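Local atomic coordinates of chitinase (Chromobacterium violaceum, PDB entry 4TXG), a protein that probably hydrolyses glycosidic bonds in chitin as a family 18 glycoside hydrolase, with carbohydrate and chitin binding also attributed to it. Residues M395-H400 with G460-T465; Y159-R164 with M601-A606; A368-S373 with D390-M395; L249-G254 with G308-F313. All coordinates share one frame; numbering follows the deposited sequence.

Interaction 1. Residues M395-H400 with G460-T465; sequences MSYDLH and GVPYYT. With CS (cesium ion), chain M; CS (cesium ion), chain D.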
loop_
_atom_site.group_PDB
_atom_site.type_symbol
_atom_site.label_atom_id
_atom_site.label_comp_id
_atom_site.label_asym_id
_atom_site.label_seq_id
_atom_site.Cartn_x
_atom_site.Cartn_y
_atom_site.Cartn_z
ATOM N N MET A 395 0.959 2.506 -0.122
ATOM C CA MET A 395 0.623 3.716 -0.869
ATOM C C MET A 395 1.317 4.915 -0.229
ATOM O O MET A 395 0.687 5.800 0.369
ATOM C CB MET A 395 -0.897 3.897 -0.947
ATOM C CG MET A 395 -1.536 2.830 -1.839
ATOM S SD MET A 395 -3.335 2.964 -2.003
ATOM C CE MET A 395 -3.799 2.719 -0.294
ATOM N N SER A 396 2.641 4.898 -0.349
ATOM C CA SER A 396 3.509 5.950 0.164
ATOM C C SER A 396 3.572 7.111 -0.826
ATOM O O SER A 396 4.634 7.503 -1.308
ATOM C CB SER A 396 4.906 5.390 0.456
ATOM O OG SER A 396 5.303 4.441 -0.524
ATOM N N TYR A 397 2.394 7.633 -1.134
ATOM C CA TYR A 397 2.241 8.824 -1.945
ATOM C C TYR A 397 0.910 9.430 -1.529
ATOM O O TYR A 397 0.211 8.858 -0.688
ATOM C CB TYR A 397 2.295 8.509 -3.446
ATOM C CG TYR A 397 1.503 7.281 -3.904
ATOM C CD1 TYR A 397 0.115 7.232 -3.799
ATOM C CD2 TYR A 397 2.150 6.187 -4.463
ATOM C CE1 TYR A 397 -0.601 6.113 -4.225
ATOM C CE2 TYR A 397 1.441 5.073 -4.899
ATOM C CZ TYR A 397 0.065 5.047 -4.778
ATOM O OH TYR A 397 -0.640 3.940 -5.204
ATOM N N ASP A 398 0.559 10.571 -2.115
ATOM C CA ASP A 398 -0.566 11.374 -1.634
ATOM C C ASP A 398 -0.487 11.621 -0.130
ATOM O O ASP A 398 -1.513 11.669 0.555
ATOM C CB ASP A 398 -1.899 10.720 -1.993
ATOM C CG ASP A 398 -2.245 10.889 -3.457
ATOM O OD1 ASP A 398 -1.552 11.665 -4.145
ATOM O OD2 ASP A 398 -3.219 10.261 -3.916
ATOM N N LEU A 399 0.732 11.806 0.374
ATOM C CA LEU A 399 0.946 12.163 1.776
ATOM C C LEU A 399 0.586 13.631 2.011
ATOM O O LEU A 399 0.225 14.021 3.124
ATOM C CB LEU A 399 2.406 11.907 2.190
ATOM C CG LEU A 399 2.855 10.441 2.147
ATOM C CD1 LEU A 399 4.349 10.311 2.431
ATOM C CD2 LEU A 399 2.040 9.619 3.131
ATOM N N HIS A 400 0.695 14.429 0.952
ATOM C CA HIS A 400 0.264 15.826 0.938
ATOM C C HIS A 400 -0.388 16.118 -0.412
ATOM O O HIS A 400 -0.024 15.522 -1.423
ATOM C CB HIS A 400 1.444 16.781 1.176
ATOM C CG HIS A 400 1.936 16.786 2.587
ATOM N ND1 HIS A 400 1.178 17.257 3.636
ATOM C CD2 HIS A 400 3.107 16.363 3.131
ATOM C CE1 HIS A 400 1.851 17.124 4.765
ATOM N NE2 HIS A 400 3.028 16.587 4.482
ATOM N N GLY A 460 5.336 2.259 -2.602
ATOM C CA GLY A 460 4.794 2.958 -3.758
ATOM C C GLY A 460 5.451 4.303 -4.037
ATOM O O GLY A 460 5.838 5.018 -3.120
ATOM N N VAL A 461 5.555 4.644 -5.319
ATOM C CA VAL A 461 5.974 5.976 -5.745
ATOM C C VAL A 461 4.991 6.483 -6.798
ATOM O O VAL A 461 4.368 5.677 -7.511
ATOM C CB VAL A 461 7.399 5.979 -6.344
ATOM C CG1 VAL A 461 8.422 5.522 -5.312
ATOM C CG2 VAL A 461 7.462 5.114 -7.607
ATOM N N PRO A 462 4.831 7.812 -6.898
ATOM C CA PRO A 462 3.886 8.378 -7.864
ATOM C C PRO A 462 4.533 8.738 -9.195
ATOM O O PRO A 462 5.655 9.237 -9.203
ATOM C CB PRO A 462 3.405 9.647 -7.161
ATOM C CG PRO A 462 4.642 10.116 -6.434
ATOM C CD PRO A 462 5.349 8.849 -5.979
ATOM N N TYR A 463 3.833 8.488 -10.298
ATOM C CA TYR A 463 4.273 8.986 -11.599
ATOM C C TYR A 463 3.394 10.169 -12.008
ATOM O O TYR A 463 3.151 10.415 -13.191
ATOM C CB TYR A 463 4.216 7.886 -12.668
ATOM C CG TYR A 463 5.317 6.834 -12.620
ATOM C CD1 TYR A 463 6.294 6.837 -11.620
ATOM C CD2 TYR A 463 5.382 5.847 -13.601
ATOM C CE1 TYR A 463 7.298 5.859 -11.602
ATOM C CE2 TYR A 463 6.382 4.880 -13.601
ATOM C CZ TYR A 463 7.327 4.885 -12.605
ATOM O OH TYR A 463 8.306 3.909 -12.617
ATOM N N TYR A 464 2.925 10.912 -11.014
ATOM C CA TYR A 464 2.018 12.029 -11.248
ATOM C C TYR A 464 2.322 13.101 -10.207
ATOM O O TYR A 464 3.025 12.848 -9.236
ATOM C CB TYR A 464 0.553 11.591 -11.143
ATOM C CG TYR A 464 0.221 11.100 -9.751
ATOM C CD1 TYR A 464 0.422 9.770 -9.406
ATOM C CD2 TYR A 464 -0.235 11.975 -8.762
ATOM C CE1 TYR A 464 0.154 9.315 -8.136
ATOM C CE2 TYR A 464 -0.505 11.522 -7.478
ATOM C CZ TYR A 464 -0.301 10.192 -7.173
ATOM O OH TYR A 464 -0.562 9.723 -5.902
ATOM N N THR A 465 1.772 14.287 -10.414
ATOM C CA THR A 465 1.955 15.400 -9.493
ATOM C C THR A 465 0.703 15.691 -8.676
ATOM O O THR A 465 -0.405 15.278 -9.037
ATOM C CB THR A 465 2.308 16.699 -10.249
ATOM O OG1 THR A 465 1.164 17.114 -11.006
ATOM C CG2 THR A 465 3.476 16.472 -11.194
HETATM CS CS CS M . -2.832 7.723 -6.380
HETATM CS CS CS D . -5.052 5.918 -2.987
HETATM O O HOH W 1 -3.392 4.546 -5.667
HETATM O O HOH W 2 -6.483 7.997 -5.268
HETATM O O HOH W 3 -6.646 7.635 -0.948
HETATM O O HOH W 4 -5.443 3.510 -5.217
HETATM O O HOH W 5 -3.698 8.248 -2.829
#
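The side chains of Tyr397 and Tyr464 cross at about a right angle. One face of the Tyr397 ring lies under the backbone of Met395, while Val461 N lies in plane at its edge. Pro462 CB sits over one face of Tyr464, 3.4 Å above the plane and toward the rim, and Asp398 OD1 meets the same ring at the edge. The carboxylate of Asp398 is turned 69° from that ring, and OD1 is held by a salt bridge to Arg466 and a hydrogen bond from Asn410. A small chi1 of 38° swings Ser396 OG to the carbonyl of Gly460, where OG donates a 2.7 Å bond to O in the carbonyl plane, on a lone pair. Residues 395-398 fit the MxYD signature of family 18, whose side chains line the substrate site in relatives. A cesium ion rests here on Tyr464 OH at 3.1 Å and on Asp398 OD2 at 3.6 Å. Water 1, bonded to Tyr397 OH, joins it to a second cesium, which Met395 SD touches at 3.6 Å and Glu314 also binds. Both sets of distances suit large, weakly polarising ions; the first links the two segments through metal.

Interaction 2. Residues Y159-R164 with M601-A606; sequences YFTSWR and MFWELA
Arg164 and Glu604 approach from opposite directions, and the guanidinium takes the carboxylate side-on: NE donates to OE2 at 2.9 Å and NH2 to OE1 at 3.0 Å. The two planes are 46° apart; the glutamate oxygens lie near the guanidinium plane, whereas the nitrogens stand out of the carboxylate plane. Thr161 OG1 donates to Glu604 OE2 at 2.7 Å from the face opposite to Arg164 NE. Glu604 reaches both with CG between its backbone N and carbonyl carbon (chi1 54°) and the chain extended beyond. Earlier in both segments, the Tyr159 and Trp603 side chains cross at about a right angle, and the tyrosine ring lies 47° from the plane of the six-membered ring of Trp603, whose CE3 sits over one tyrosine face, 3.5 Å from Tyr159 CG. Met601 SD makes a Met-aromatic contact at the edge of the same tyrosine ring, 4.8 Å from its centroid, and the Tyr159 hydroxyl is bonded to Asp310. Trp603 and Glu604 are joined by a cis peptide, a family 18 hallmark at the end of the last barrel strand, where the tryptophan usually floors the sugar site. Two protein donors and water 6 compensate OE2, consistent with an ionised glutamate.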
loop_
_atom_site.group_PDB
_atom_site.type_symbol
_atom_site.label_atom_id
_atom_site.label_comp_id
_atom_site.label_asym_id
_atom_site.label_seq_id
_atom_site.Cartn_x
_atom_site.Cartn_y
_atom_site.Cartn_z
ATOM N N TYR A 159 0.737 -0.080 -11.825
ATOM C CA TYR A 159 -0.706 0.012 -11.977
ATOM C C TYR A 159 -1.068 0.459 -13.382
ATOM O O TYR A 159 -0.571 1.477 -13.869
ATOM C CB TYR A 159 -1.306 0.984 -10.968
ATOM C CG TYR A 159 -1.609 0.347 -9.641
ATOM C CD1 TYR A 159 -2.817 -0.296 -9.424
ATOM C CD2 TYR A 159 -0.697 0.410 -8.597
ATOM C CE1 TYR A 159 -3.102 -0.879 -8.209
ATOM C CE2 TYR A 159 -0.975 -0.163 -7.374
ATOM C CZ TYR A 159 -2.183 -0.808 -7.185
ATOM O OH TYR A 159 -2.460 -1.392 -5.963
ATOM N N PHE A 160 -1.936 -0.316 -14.016
ATOM C CA PHE A 160 -2.484 -0.009 -15.335
ATOM C C PHE A 160 -3.938 0.407 -15.193
ATOM O O PHE A 160 -4.763 -0.393 -14.761
ATOM C CB PHE A 160 -2.391 -1.232 -16.244
ATOM C CG PHE A 160 -3.012 -1.030 -17.597
ATOM C CD1 PHE A 160 -2.281 -0.439 -18.624
ATOM C CD2 PHE A 160 -4.323 -1.415 -17.842
ATOM C CE1 PHE A 160 -2.842 -0.256 -19.876
ATOM C CE2 PHE A 160 -4.899 -1.230 -19.092
ATOM C CZ PHE A 160 -4.153 -0.649 -20.116
ATOM N N THR A 161 -4.257 1.643 -15.554
ATOM C CA THR A 161 -5.628 2.122 -15.409
ATOM C C THR A 161 -6.448 1.809 -16.645
ATOM O O THR A 161 -5.953 1.894 -17.773
ATOM C CB THR A 161 -5.671 3.638 -15.121
ATOM O OG1 THR A 161 -5.050 4.353 -16.195
ATOM C CG2 THR A 161 -4.935 3.953 -13.820
ATOM N N SER A 162 -7.714 1.458 -16.427
ATOM C CA SER A 162 -8.589 0.987 -17.509
ATOM C C SER A 162 -9.140 2.093 -18.390
ATOM O O SER A 162 -9.665 1.818 -19.478
ATOM C CB SER A 162 -9.765 0.202 -16.922
ATOM O OG SER A 162 -10.632 1.052 -16.179
ATOM N N TRP A 163 -9.036 3.338 -17.928
ATOM C CA TRP A 163 -9.810 4.404 -18.550
ATOM C C TRP A 163 -9.079 5.258 -19.581
ATOM O O TRP A 163 -9.649 6.229 -20.068
ATOM C CB TRP A 163 -10.402 5.323 -17.468
ATOM C CG TRP A 163 -9.467 5.801 -16.376
ATOM C CD1 TRP A 163 -8.705 6.941 -16.384
ATOM C CD2 TRP A 163 -9.244 5.185 -15.100
ATOM N NE1 TRP A 163 -8.011 7.058 -15.201
ATOM C CE2 TRP A 163 -8.328 5.992 -14.394
ATOM C CE3 TRP A 163 -9.731 4.025 -14.485
ATOM C CZ2 TRP A 163 -7.888 5.680 -13.109
ATOM C CZ3 TRP A 163 -9.290 3.713 -13.211
ATOM C CH2 TRP A 163 -8.378 4.535 -12.537
ATOM N N ARG A 164 -7.850 4.903 -19.943
ATOM C CA ARG A 164 -7.139 5.667 -20.971
ATOM C C ARG A 164 -7.198 4.947 -22.325
ATOM O O ARG A 164 -6.182 4.569 -22.911
ATOM C CB ARG A 164 -5.698 5.935 -20.533
ATOM C CG ARG A 164 -5.656 6.595 -19.143
ATOM C CD ARG A 164 -4.303 7.204 -18.786
ATOM N NE ARG A 164 -4.343 7.713 -17.418
ATOM C CZ ARG A 164 -4.845 8.894 -17.081
ATOM N NH1 ARG A 164 -5.318 9.703 -18.021
ATOM N NH2 ARG A 164 -4.869 9.271 -15.806
ATOM N N MET A 601 6.301 -0.210 -6.148
ATOM C CA MET A 601 5.042 -0.162 -6.868
ATOM C C MET A 601 4.900 1.276 -7.378
ATOM O O MET A 601 5.426 2.189 -6.762
ATOM C CB MET A 601 3.887 -0.578 -5.942
ATOM C CG MET A 601 2.484 -0.319 -6.466
ATOM S SD MET A 601 1.972 1.380 -6.084
ATOM C CE MET A 601 1.522 1.217 -4.347
ATOM N N PHE A 602 4.230 1.490 -8.506
ATOM C CA PHE A 602 3.973 2.868 -8.915
ATOM C C PHE A 602 2.582 3.037 -9.513
ATOM O O PHE A 602 2.043 2.132 -10.156
ATOM C CB PHE A 602 5.059 3.361 -9.898
ATOM C CG PHE A 602 5.314 2.436 -11.047
ATOM C CD1 PHE A 602 4.587 2.556 -12.216
ATOM C CD2 PHE A 602 6.287 1.455 -10.966
ATOM C CE1 PHE A 602 4.823 1.711 -13.286
ATOM C CE2 PHE A 602 6.524 0.605 -12.039
ATOM C CZ PHE A 602 5.789 0.736 -13.196
ATOM N N TRP A 603 1.994 4.198 -9.230
ATOM C CA TRP A 603 0.759 4.649 -9.849
ATOM C C TRP A 603 1.107 5.874 -10.682
ATOM O O TRP A 603 1.618 6.835 -10.109
ATOM C CB TRP A 603 -0.272 5.028 -8.778
ATOM C CG TRP A 603 -1.552 5.496 -9.368
ATOM C CD1 TRP A 603 -1.807 6.725 -9.914
ATOM C CD2 TRP A 603 -2.744 4.731 -9.521
ATOM N NE1 TRP A 603 -3.093 6.769 -10.398
ATOM C CE2 TRP A 603 -3.695 5.561 -10.156
ATOM C CE3 TRP A 603 -3.111 3.422 -9.172
ATOM C CZ2 TRP A 603 -4.987 5.124 -10.454
ATOM C CZ3 TRP A 603 -4.390 2.996 -9.464
ATOM C CH2 TRP A 603 -5.315 3.842 -10.099
ATOM N N GLU A 604 0.872 5.892 -11.995
ATOM C CA GLU A 604 0.376 4.789 -12.815
ATOM C C GLU A 604 1.267 4.714 -14.054
ATOM O O GLU A 604 2.014 5.652 -14.340
ATOM C CB GLU A 604 -1.081 5.023 -13.237
ATOM C CG GLU A 604 -1.249 6.381 -13.933
ATOM C CD GLU A 604 -2.623 6.606 -14.533
ATOM O OE1 GLU A 604 -3.388 7.435 -13.979
ATOM O OE2 GLU A 604 -2.930 5.975 -15.565
ATOM N N LEU A 605 1.175 3.619 -14.800
ATOM C CA LEU A 605 2.044 3.409 -15.957
ATOM C C LEU A 605 1.994 4.572 -16.959
ATOM O O LEU A 605 3.026 4.996 -17.485
ATOM C CB LEU A 605 1.675 2.096 -16.646
ATOM C CG LEU A 605 2.222 0.858 -15.923
ATOM C CD1 LEU A 605 1.401 -0.386 -16.263
ATOM C CD2 LEU A 605 3.679 0.647 -16.312
ATOM N N ALA A 606 0.804 5.113 -17.194
ATOM C CA ALA A 606 0.636 6.153 -18.214
ATOM C C ALA A 606 1.313 7.480 -17.861
ATOM O O ALA A 606 1.436 8.361 -18.714
ATOM C CB ALA A 606 -0.838 6.389 -18.478
HETATM O O HOH W 6 -1.825 3.663 -16.619
#

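Interaction 3. Residues A368-S373 with D390-M395; sequences AAVPAS and DFVNVM. With CS (cesium ion), chain D.
Met395 sets CG beside its own backbone N (chi1 -69°), runs straight through the next bond and bends at chi3 (-62°), a path that carries SD to within 3.8 Å of Ala369 CB and folds CE back to 3.7 Å from Val370 C. The two segments are adjacent parallel strands of the TIM barrel, joined through helix 374-377 in a beta-alpha-beta unit, and their axes cross at -38°. Neighbouring residues alternate between the two faces of the sheet. Ala369, Asn393 and Met395 point to one, where Ala369 also meets Tyr159 and Asn393 touches Ile157, so this face turns into the barrel. Val370, Val392 and Val394 point to the other. There Val370 and Val392 cross at about a right angle, with Val370 CG2 lying 3.8 Å from Val392 CB. The same methyl also reaches Val394 CG2, at 3.9 Å, so that one branch spans two rungs of the neighbouring strand. From outside, Tyr448 of helix 441-448 packs on Val370 and Val394, and Ala444 on Val394. Three backbone bonds fix the register: Asn393 N to Ala368 O at 2.8 Å, Val370 N to Asn393 O at 3.0 Å, and Met395 N to Val370 O at 2.8 Å. Strands 308-312 and 457-462 carry the sheet onward on either side of the pair. Ahead of helix 374-377, Ser373 caps the helix with its side chain, its OG accepting from Leu376 N. Just before that cap, Ala372 CB rests 3.3 Å from the carbonyl oxygen of Met395.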
loop_
_atom_site.group_PDB
_atom_site.type_symbol
_atom_site.label_atom_id
_atom_site.label_comp_id
_atom_site.label_asym_id
_atom_site.label_seq_id
_atom_site.Cartn_x
_atom_site.Cartn_y
_atom_site.Cartn_z
ATOM N N ALA A 368 -2.446 -6.447 -1.296
ATOM C CA ALA A 368 -3.298 -5.336 -0.923
ATOM C C ALA A 368 -2.555 -4.032 -1.072
ATOM O O ALA A 368 -1.363 -3.952 -0.799
ATOM C CB ALA A 368 -3.809 -5.498 0.521
ATOM N N ALA A 369 -3.274 -3.025 -1.543
ATOM C CA ALA A 369 -2.791 -1.649 -1.505
ATOM C C ALA A 369 -3.168 -1.106 -0.136
ATOM O O ALA A 369 -4.358 -1.067 0.219
ATOM C CB ALA A 369 -3.410 -0.828 -2.618
ATOM N N VAL A 370 -2.158 -0.716 0.636
ATOM C CA VAL A 370 -2.331 -0.432 2.055
ATOM C C VAL A 370 -1.856 0.992 2.357
ATOM O O VAL A 370 -0.961 1.507 1.684
ATOM C CB VAL A 370 -1.566 -1.465 2.933
ATOM C CG1 VAL A 370 -2.124 -2.871 2.725
ATOM C CG2 VAL A 370 -0.067 -1.444 2.631
ATOM N N PRO A 371 -2.475 1.646 3.350
ATOM C CA PRO A 371 -2.163 3.061 3.564
ATOM C C PRO A 371 -0.775 3.295 4.167
ATOM O O PRO A 371 -0.280 2.481 4.950
ATOM C CB PRO A 371 -3.271 3.524 4.526
ATOM C CG PRO A 371 -3.707 2.273 5.236
ATOM C CD PRO A 371 -3.577 1.172 4.207
ATOM N N ALA A 372 -0.145 4.401 3.784
ATOM C CA ALA A 372 1.102 4.820 4.433
ATOM C C ALA A 372 0.820 5.744 5.618
ATOM O O ALA A 372 1.667 5.920 6.499
ATOM C CB ALA A 372 2.027 5.526 3.426
ATOM N N SER A 373 -0.381 6.319 5.638
ATOM C CA SER A 373 -0.770 7.326 6.639
ATOM C C SER A 373 -0.838 6.813 8.079
ATOM O O SER A 373 -1.618 5.918 8.389
ATOM C CB SER A 373 -2.133 7.918 6.278
ATOM O OG SER A 373 -2.618 8.716 7.332
ATOM N N ASP A 390 0.288 -12.239 0.344
ATOM C CA ASP A 390 1.566 -12.563 -0.278
ATOM C C ASP A 390 2.521 -11.382 -0.200
ATOM O O ASP A 390 3.705 -11.553 0.087
ATOM C CB ASP A 390 1.360 -12.984 -1.722
ATOM C CG ASP A 390 0.748 -14.352 -1.823
ATOM O OD1 ASP A 390 1.515 -15.340 -1.858
ATOM O OD2 ASP A 390 -0.495 -14.443 -1.823
ATOM N N PHE A 391 2.006 -10.183 -0.461
ATOM C CA PHE A 391 2.760 -8.969 -0.178
ATOM C C PHE A 391 1.840 -7.765 -0.148
ATOM O O PHE A 391 0.675 -7.856 -0.554
ATOM C CB PHE A 391 3.919 -8.756 -1.184
ATOM C CG PHE A 391 3.511 -8.712 -2.638
ATOM C CD1 PHE A 391 3.009 -7.549 -3.202
ATOM C CD2 PHE A 391 3.706 -9.817 -3.459
ATOM C CE1 PHE A 391 2.677 -7.489 -4.554
ATOM C CE2 PHE A 391 3.358 -9.774 -4.816
ATOM C CZ PHE A 391 2.849 -8.604 -5.361
ATOM N N VAL A 392 2.348 -6.648 0.365
ATOM C CA VAL A 392 1.581 -5.409 0.348
ATOM C C VAL A 392 2.234 -4.403 -0.579
ATOM O O VAL A 392 3.436 -4.429 -0.776
ATOM C CB VAL A 392 1.435 -4.779 1.756
ATOM C CG1 VAL A 392 0.620 -5.703 2.658
ATOM C CG2 VAL A 392 2.789 -4.466 2.384
ATOM N N ASN A 393 1.407 -3.538 -1.156
ATOM C CA ASN A 393 1.861 -2.392 -1.930
ATOM C C ASN A 393 1.530 -1.160 -1.124
ATOM O O ASN A 393 0.360 -0.779 -1.026
ATOM C CB ASN A 393 1.172 -2.351 -3.293
ATOM C CG ASN A 393 1.482 -3.575 -4.128
ATOM O OD1 ASN A 393 2.635 -3.988 -4.215
ATOM N ND2 ASN A 393 0.457 -4.181 -4.705
ATOM N N VAL A 394 2.545 -0.551 -0.522
ATOM C CA VAL A 394 2.291 0.537 0.413
ATOM C C VAL A 394 2.082 1.833 -0.363
ATOM O O VAL A 394 2.925 2.209 -1.177
ATOM C CB VAL A 394 3.448 0.713 1.420
ATOM C CG1 VAL A 394 3.140 1.890 2.355
ATOM C CG2 VAL A 394 3.679 -0.589 2.211
ATOM N N MET A 395 0.959 2.506 -0.122
ATOM C CA MET A 395 0.623 3.716 -0.869
ATOM C C MET A 395 1.317 4.915 -0.229
ATOM O O MET A 395 0.687 5.800 0.369
ATOM C CB MET A 395 -0.897 3.897 -0.947
ATOM C CG MET A 395 -1.536 2.830 -1.839
ATOM S SD MET A 395 -3.335 2.964 -2.003
ATOM C CE MET A 395 -3.799 2.719 -0.294
HETATM CS CS CS D . -5.052 5.918 -2.987
HETATM O O HOH W 2 -6.483 7.997 -5.268
HETATM O O HOH W 3 -6.646 7.635 -0.948
HETATM O O HOH W 1 -3.392 4.546 -5.667
HETATM O O HOH W 4 -5.443 3.510 -5.217
HETATM O O HOH W 5 -3.698 8.248 -2.829
#

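Interaction 4. Residues L249-G254 with G308-F313; sequences LISVGG and GVDIDF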
loop_
_atom_site.group_PDB
_atom_site.type_symbol
_atom_site.label_atom_id
_atom_site.label_comp_id
_atom_site.label_asym_id
_atom_site.label_seq_id
_atom_site.Cartn_x
_atom_site.Cartn_y
_atom_site.Cartn_z
ATOM N N LEU A 249 -2.487 -8.977 -11.794
ATOM C CA LEU A 249 -3.426 -9.050 -10.686
ATOM C C LEU A 249 -4.573 -8.080 -10.927
ATOM O O LEU A 249 -4.379 -7.008 -11.504
ATOM C CB LEU A 249 -2.738 -8.733 -9.348
ATOM C CG LEU A 249 -1.684 -9.761 -8.898
ATOM C CD1 LEU A 249 -0.300 -9.354 -9.383
ATOM C CD2 LEU A 249 -1.696 -9.930 -7.389
ATOM N N ILE A 250 -5.767 -8.465 -10.498
ATOM C CA ILE A 250 -6.918 -7.575 -10.606
ATOM C C ILE A 250 -7.045 -6.757 -9.313
ATOM O O ILE A 250 -7.158 -7.314 -8.213
ATOM C CB ILE A 250 -8.217 -8.378 -10.928
ATOM C CG1 ILE A 250 -9.424 -7.437 -11.044
ATOM C CG2 ILE A 250 -8.462 -9.521 -9.912
ATOM C CD1 ILE A 250 -9.294 -6.401 -12.185
ATOM N N SER A 251 -6.975 -5.431 -9.438
ATOM C CA SER A 251 -7.137 -4.573 -8.265
ATOM C C SER A 251 -8.603 -4.222 -8.073
ATOM O O SER A 251 -9.298 -3.872 -9.025
ATOM C CB SER A 251 -6.306 -3.299 -8.381
ATOM O OG SER A 251 -4.943 -3.610 -8.534
ATOM N N VAL A 252 -9.062 -4.312 -6.830
ATOM C CA VAL A 252 -10.470 -4.117 -6.525
ATOM C C VAL A 252 -10.628 -2.950 -5.554
ATOM O O VAL A 252 -10.022 -2.949 -4.487
ATOM C CB VAL A 252 -11.093 -5.384 -5.905
ATOM C CG1 VAL A 252 -12.622 -5.231 -5.783
ATOM C CG2 VAL A 252 -10.720 -6.620 -6.721
ATOM N N GLY A 253 -11.425 -1.954 -5.934
ATOM C CA GLY A 253 -11.684 -0.821 -5.056
ATOM C C GLY A 253 -11.103 0.494 -5.553
ATOM O O GLY A 253 -11.502 1.013 -6.598
ATOM N N GLY A 254 -10.158 1.037 -4.797
ATOM C CA GLY A 254 -9.641 2.364 -5.072
ATOM C C GLY A 254 -10.480 3.413 -4.372
ATOM O O GLY A 254 -11.464 3.084 -3.717
ATOM N N GLY A 308 -3.613 -13.238 -9.563
ATOM C CA GLY A 308 -3.901 -12.847 -8.197
ATOM C C GLY A 308 -4.916 -11.738 -8.102
ATOM O O GLY A 308 -5.344 -11.185 -9.115
ATOM N N VAL A 309 -5.293 -11.423 -6.870
ATOM C CA VAL A 309 -6.219 -10.333 -6.575
ATOM C C VAL A 309 -5.515 -9.329 -5.675
ATOM O O VAL A 309 -4.834 -9.719 -4.723
ATOM C CB VAL A 309 -7.501 -10.857 -5.881
ATOM C CG1 VAL A 309 -8.443 -9.716 -5.537
ATOM C CG2 VAL A 309 -8.204 -11.842 -6.779
ATOM N N ASP A 310 -5.677 -8.045 -5.991
ATOM C CA ASP A 310 -5.099 -6.958 -5.215
ATOM C C ASP A 310 -6.248 -6.198 -4.556
ATOM O O ASP A 310 -7.071 -5.587 -5.230
ATOM C CB ASP A 310 -4.269 -6.048 -6.128
ATOM C CG ASP A 310 -3.701 -4.840 -5.410
ATOM O OD1 ASP A 310 -2.903 -5.027 -4.461
ATOM O OD2 ASP A 310 -4.038 -3.707 -5.824
ATOM N N ILE A 311 -6.341 -6.280 -3.236
ATOM C CA ILE A 311 -7.441 -5.645 -2.525
ATOM C C ILE A 311 -7.080 -4.203 -2.193
ATOM O O ILE A 311 -6.140 -3.958 -1.448
ATOM C CB ILE A 311 -7.778 -6.409 -1.225
ATOM C CG1 ILE A 311 -8.181 -7.845 -1.551
ATOM C CG2 ILE A 311 -8.862 -5.668 -0.431
ATOM C CD1 ILE A 311 -9.459 -7.961 -2.424
ATOM N N ASP A 312 -7.818 -3.258 -2.762
ATOM C CA ASP A 312 -7.558 -1.837 -2.555
ATOM C C ASP A 312 -8.758 -1.199 -1.844
ATOM O O ASP A 312 -9.457 -0.344 -2.391
ATOM C CB ASP A 312 -7.273 -1.156 -3.891
ATOM C CG ASP A 312 -6.759 0.261 -3.728
ATOM O OD1 ASP A 312 -6.667 0.758 -2.576
ATOM O OD2 ASP A 312 -6.449 0.887 -4.760
ATOM N N PHE A 313 -8.985 -1.663 -0.624
ATOM C CA PHE A 313 -10.087 -1.227 0.231
ATOM C C PHE A 313 -9.666 0.061 0.942
ATOM O O PHE A 313 -8.809 0.030 1.828
ATOM C CB PHE A 313 -10.407 -2.388 1.199
ATOM C CG PHE A 313 -11.571 -2.177 2.155
ATOM C CD1 PHE A 313 -12.169 -0.936 2.372
ATOM C CD2 PHE A 313 -12.042 -3.268 2.878
ATOM C CE1 PHE A 313 -13.221 -0.795 3.285
ATOM C CE2 PHE A 313 -13.102 -3.142 3.779
ATOM C CZ PHE A 313 -13.684 -1.900 3.988
#
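Two signatures of family 18 meet at the C-terminal ends of adjacent parallel barrel strands: the SxGG sequence of Ser251 to Gly254, and the DxxDxDxE sequence that includes Asp310 and Asp312 and ends at Glu314. Their side chains join directly where Ser251 OG donates to Asp310 OD2 at 2.9 Å, meeting the carboxylate on its anti side and 22° out of plane. Asp310 turns its carboxylate away from its own backbone N (chi1 176°), which brings OD2 to the serine; its OD1 is bonded to Thr367. The backbone ladder runs from Ile250 N on Gly308 O, through Asp310 N on Ile250 O at 2.8 Å, to Gly254 N on Asp312 O at 2.9 Å. Gly253, at a positive phi of 113°, lets the chain turn so that Gly254 N faces that last carbonyl, while Asp312 OD2 lies 3.5 Å from Gly254 CA. At the other end Leu249 CD2 packs on Gly308 CA at 3.7 Å. Ile250 and Val309 point the same way side by side, their CG2 atoms 3.9 Å apart. Leu301 and Phe300 of helix 287-304 cover Ile250, Phe274 of helix 273-278 covers Val252 and Ile311, and strands 185-193 and 365-371 flank the pair.

In the fold
From the N terminus the chain first lays down strand 155-161, and its contact with residues 601-606 comes last: interaction 2 closes a loop of more than 430 residues, joining the first and last strands of the TIM barrel. The other three contacts nest inside that loop. Interaction 4 closes first, then interaction 3 over a short connection, and interaction 1 opens where interaction 3 ends, the two sharing Met395; these three follow in series and none crosses another. Strand 365-371 adjoins strand 308-312, linking interactions 3 and 4, and strand 457-462 lies between strands 391-395 and 599-603, linking interactions 3, 1 and 2. The side chain of Tyr159 reaches across the barrel interior from interaction 2 to interactions 3 and 4.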